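Local structure of cell wall binding protein cwp8 (Peptoclostridium difficile, 5J6Q) at residues Q188-E193 and E256-S261; L218-E223 and D270-L275. The protein is a cell wall protein associated with the S-layer that probably attaches to the bacterial cell wall through its CWB2 modules and may take part in adhesion. One frame throughout, in Å; residues are numbered along the deposited sequence.

Contact 1: Q188-E193 and E256-S261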
# COMPACT_ATOMS: atom_id res chain seq x y z
N GLN A 188 -8.66 5.76 7.59
CA GLN A 188 -8.83 4.39 7.18
C GLN A 188 -8.02 3.52 8.10
O GLN A 188 -6.92 3.91 8.52
CB GLN A 188 -8.31 4.18 5.74
CG GLN A 188 -9.01 4.98 4.66
CD GLN A 188 -8.63 4.42 3.30
OE1 GLN A 188 -8.75 3.23 3.05
NE2 GLN A 188 -8.14 5.27 2.42
N ASP A 189 -8.54 2.36 8.41
CA ASP A 189 -7.83 1.38 9.22
C ASP A 189 -7.72 0.10 8.38
O ASP A 189 -8.71 -0.63 8.27
CB ASP A 189 -8.65 1.09 10.49
CG ASP A 189 -7.82 1.17 11.71
OD1 ASP A 189 -8.24 1.84 12.65
OD2 ASP A 189 -6.72 0.55 11.73
N ILE A 190 -6.55 -0.20 7.80
CA ILE A 190 -6.46 -1.38 6.92
C ILE A 190 -5.23 -2.27 7.19
O ILE A 190 -4.26 -1.83 7.81
CB ILE A 190 -6.38 -0.86 5.45
CG1 ILE A 190 -5.13 0.07 5.35
CG2 ILE A 190 -7.66 -0.13 5.07
CD1 ILE A 190 -4.89 0.64 3.94
N SER A 191 -5.30 -3.51 6.75
CA SER A 191 -4.14 -4.35 6.92
C SER A 191 -3.02 -3.81 5.93
O SER A 191 -3.31 -3.08 4.97
CB SER A 191 -4.50 -5.79 6.60
OG SER A 191 -4.74 -5.93 5.20
N ALA A 192 -1.77 -4.16 6.17
CA ALA A 192 -0.67 -3.72 5.32
C ALA A 192 -0.77 -4.47 3.99
O ALA A 192 -0.42 -3.92 2.95
CB ALA A 192 0.64 -4.03 6.01
N GLU A 193 -1.29 -5.73 4.02
CA GLU A 193 -1.42 -6.57 2.85
C GLU A 193 -2.27 -5.94 1.74
O GLU A 193 -1.92 -6.05 0.57
CB GLU A 193 -1.99 -7.93 3.24
CG GLU A 193 -0.93 -8.88 3.80
CD GLU A 193 -0.53 -8.57 5.25
OE1 GLU A 193 -1.15 -7.69 5.89
OE2 GLU A 193 0.39 -9.22 5.77
N GLU A 256 -5.84 13.10 4.70
CA GLU A 256 -6.33 11.75 4.81
C GLU A 256 -5.32 11.00 5.59
O GLU A 256 -4.14 11.13 5.34
CB GLU A 256 -6.58 11.11 3.40
CG GLU A 256 -6.58 9.60 3.41
CD GLU A 256 -6.79 8.99 2.01
OE1 GLU A 256 -6.29 9.55 1.02
OE2 GLU A 256 -7.48 7.93 1.93
N THR A 257 -5.75 10.20 6.53
CA THR A 257 -4.82 9.43 7.32
C THR A 257 -5.15 7.96 7.20
O THR A 257 -6.29 7.58 7.46
CB THR A 257 -4.86 9.94 8.80
OG1 THR A 257 -4.27 11.25 8.86
CG2 THR A 257 -4.11 9.05 9.71
N ILE A 258 -4.17 7.09 6.82
CA ILE A 258 -4.40 5.65 6.70
C ILE A 258 -3.51 4.86 7.66
O ILE A 258 -2.30 4.88 7.52
CB ILE A 258 -4.08 5.18 5.24
CG1 ILE A 258 -5.02 5.89 4.26
CG2 ILE A 258 -4.24 3.64 5.14
CD1 ILE A 258 -4.46 5.89 2.81
N SER A 259 -4.12 4.12 8.57
CA SER A 259 -3.44 3.33 9.61
C SER A 259 -3.30 1.91 9.13
O SER A 259 -4.32 1.25 8.83
CB SER A 259 -4.28 3.33 10.91
OG SER A 259 -4.78 4.63 11.21
N VAL A 260 -2.06 1.40 9.10
CA VAL A 260 -1.90 0.03 8.64
C VAL A 260 -1.14 -0.80 9.64
O VAL A 260 -0.33 -0.30 10.40
CB VAL A 260 -1.22 0.01 7.23
CG1 VAL A 260 -2.01 0.90 6.27
CG2 VAL A 260 0.21 0.48 7.31
N SER A 261 -1.40 -2.08 9.63
CA SER A 261 -0.78 -2.96 10.58
C SER A 261 -0.87 -4.32 10.03
O SER A 261 -1.66 -4.54 9.13
CB SER A 261 -1.55 -2.90 11.90
OG SER A 261 -2.91 -3.21 11.64
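Ile190 packs against Ile258 and Val260 on one face of a parallel strand pair, and here the contact is tightest: CD1 of Ile190 lies 3.3 Å from CG2 of Ile258, and its CG1 lies 3.4 Å from CG1 of Val260, both unusually close. With CG1 of Ile190 set between the backbone N and the carbonyl carbon (chi1 58°), the end of this side chain leans over the neighbouring strand. On the same face Gln188 runs alongside Ile258 and ends in a hydrogen bond from NE2 to OE2 of Glu256, 2.8 Å long, with the acceptor in the amide plane. The other oxygen, OE1, takes a salt bridge from Lys211. The opposite face is looser and more polar: OD2 of exposed Asp189 stays 3.8 Å from CB of Ser259, whose OG hydrogen-bonds Asp245. The backbone hydrogen bond from Ser259 N to Gln188 O is 2.8 Å, that from Ser261 N to Ile190 O is weak at 3.4 Å, and the next, Ala192 N to Ser261 O, 3.0 Å. Strand 186-191 is one of the two outermost strands of a four-stranded mixed sheet; strand 242-249 flanks 256-262 on its other side, and Ala192 touches Leu267 and Val268 of helix 265-280.

Contact 2: L218-E223 and D270-L275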
# COMPACT_ATOMS: atom_id res chain seq x y z
N LEU A 218 3.50 13.24 1.59
CA LEU A 218 3.26 12.04 2.35
C LEU A 218 4.06 12.19 3.60
O LEU A 218 5.22 12.53 3.54
CB LEU A 218 3.69 10.75 1.61
CG LEU A 218 3.07 9.45 2.12
CD1 LEU A 218 3.37 8.32 1.15
CD2 LEU A 218 3.66 9.02 3.45
N THR A 219 3.45 11.92 4.73
CA THR A 219 4.14 12.07 6.00
C THR A 219 3.78 10.89 6.81
O THR A 219 2.75 10.24 6.54
CB THR A 219 3.75 13.43 6.66
OG1 THR A 219 2.31 13.52 6.71
CG2 THR A 219 4.30 14.64 5.83
N PHE A 220 4.62 10.56 7.78
CA PHE A 220 4.36 9.37 8.60
C PHE A 220 4.00 9.76 10.03
O PHE A 220 4.30 10.88 10.45
CB PHE A 220 5.58 8.45 8.63
CG PHE A 220 5.98 7.87 7.29
CD1 PHE A 220 7.08 8.37 6.60
CD2 PHE A 220 5.28 6.83 6.73
CE1 PHE A 220 7.46 7.83 5.38
CE2 PHE A 220 5.66 6.29 5.50
CZ PHE A 220 6.74 6.79 4.84
N GLU A 221 3.37 8.84 10.78
CA GLU A 221 3.01 9.13 12.15
C GLU A 221 2.77 7.83 12.87
O GLU A 221 2.63 6.79 12.22
CB GLU A 221 1.78 10.04 12.22
CG GLU A 221 2.17 11.51 12.31
CD GLU A 221 1.23 12.41 11.52
OE1 GLU A 221 0.01 12.32 11.75
OE2 GLU A 221 1.73 13.19 10.67
N ASN A 222 2.73 7.89 14.20
CA ASN A 222 2.51 6.76 15.11
C ASN A 222 3.26 5.52 14.66
O ASN A 222 2.71 4.42 14.66
CB ASN A 222 1.02 6.50 15.25
CG ASN A 222 0.29 7.71 15.78
OD1 ASN A 222 0.39 8.01 16.97
ND2 ASN A 222 -0.42 8.48 14.95
N GLU A 223 4.52 5.71 14.27
CA GLU A 223 5.37 4.61 13.82
C GLU A 223 5.73 3.68 14.98
O GLU A 223 6.46 4.07 15.87
CB GLU A 223 6.64 5.17 13.16
CG GLU A 223 6.33 5.95 11.89
CD GLU A 223 7.44 6.90 11.49
OE1 GLU A 223 7.77 6.94 10.29
OE2 GLU A 223 7.98 7.61 12.37
N ASP A 270 9.06 -3.43 5.22
CA ASP A 270 9.31 -3.36 3.77
C ASP A 270 8.43 -2.31 3.11
O ASP A 270 8.92 -1.38 2.40
CB ASP A 270 9.11 -4.77 3.20
CG ASP A 270 10.33 -5.60 3.53
OD1 ASP A 270 11.33 -5.02 4.00
OD2 ASP A 270 10.30 -6.82 3.32
N LEU A 271 7.12 -2.36 3.45
CA LEU A 271 6.17 -1.39 2.93
C LEU A 271 6.56 -0.02 3.37
O LEU A 271 6.46 0.97 2.60
CB LEU A 271 4.73 -1.71 3.43
CG LEU A 271 3.79 -0.51 3.24
CD1 LEU A 271 3.66 -0.22 1.76
CD2 LEU A 271 2.38 -0.80 3.77
N HIS A 272 6.99 0.11 4.63
CA HIS A 272 7.37 1.48 5.11
C HIS A 272 8.59 1.93 4.32
O HIS A 272 8.69 3.09 3.93
CB HIS A 272 7.65 1.46 6.62
CG HIS A 272 8.03 2.82 7.12
ND1 HIS A 272 7.12 3.66 7.74
CD2 HIS A 272 9.20 3.49 7.07
CE1 HIS A 272 7.75 4.79 8.05
NE2 HIS A 272 9.01 4.71 7.66
N LYS A 273 9.57 1.03 4.09
CA LYS A 273 10.72 1.37 3.16
C LYS A 273 10.23 1.92 1.77
O LYS A 273 10.69 3.01 1.29
CB LYS A 273 11.57 0.11 2.86
CG LYS A 273 12.43 -0.32 4.04
CD LYS A 273 13.16 -1.65 3.81
CE LYS A 273 13.32 -2.40 5.12
NZ LYS A 273 13.65 -3.85 4.94
N VAL A 274 9.22 1.19 1.13
CA VAL A 274 8.74 1.69 -0.20
C VAL A 274 8.09 2.98 -0.10
O VAL A 274 8.27 3.91 -0.97
CB VAL A 274 7.79 0.63 -0.79
CG1 VAL A 274 7.11 1.14 -2.05
CG2 VAL A 274 8.57 -0.64 -1.01
N LEU A 275 7.31 3.16 1.04
CA LEU A 275 6.66 4.49 1.13
C LEU A 275 7.67 5.62 1.38
O LEU A 275 7.42 6.77 0.96
CB LEU A 275 5.58 4.44 2.20
CG LEU A 275 4.46 3.46 1.72
CD1 LEU A 275 3.36 3.28 2.76
CD2 LEU A 275 3.90 4.08 0.40
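This is a helix-on-sheet contact of modest size: Phe220 of the edge strand 217-224 packs against His272 and Leu275 of helix 265-280, with 242 Å² buried in all. The short strand and helix axes come no nearer than 10.9 Å and run at 146°, so side chains do the bridging. The Phe220 ring is central, touching both His272 and Leu275. One face has the CD2 methyl of Leu218, from its own strand, near the rim; over the other lies the His272 imidazole, with ring centroids 4.2 Å apart and planes inclined at 35°, an oblique pair. The CG of His272 is anti to its backbone N (chi1 -180°), which carries the imidazole out to meet the ring. As in alpha/beta packing generally, alternate strand residues, here Leu218 and Phe220, point toward the helix that packs on one face of the mixed sheet. At the edge of the Phe220 ring, CZ meets CB of Leu275 at 3.7 Å. Leu218 approaches more loosely, its CD1 4.3 Å from CD2 of Leu275, and also touches Ile246 and Leu248 of strand 242-249. On the solvent side, the exposed, poorly ordered Glu223 brings its carboxylate to the imidazole edge. Phe244 of strand 242-249 meets His272 edge-to-face.

Followed from the N terminus, the chain enters this sheet at strand 186-191, passes through helix 203-213 to strand 217-224, returns through strand 242-249 and reaches strand 256-262, where contact 1 closes a connection of 62 residues. It then runs into helix 265-280, which folds back on 217-224 and closes contact 2 over 46 residues. The segments alternate, so the two closures cross rather than nest. Contact 1 fixes one edge of the four-stranded sheet, and contact 2 ties the other edge to the helix. Their centres are 11 Å apart, and they meet where Ala192 O lies 4.3 Å from Leu271 CD2. All four segments belong to Cwp8 domain 3.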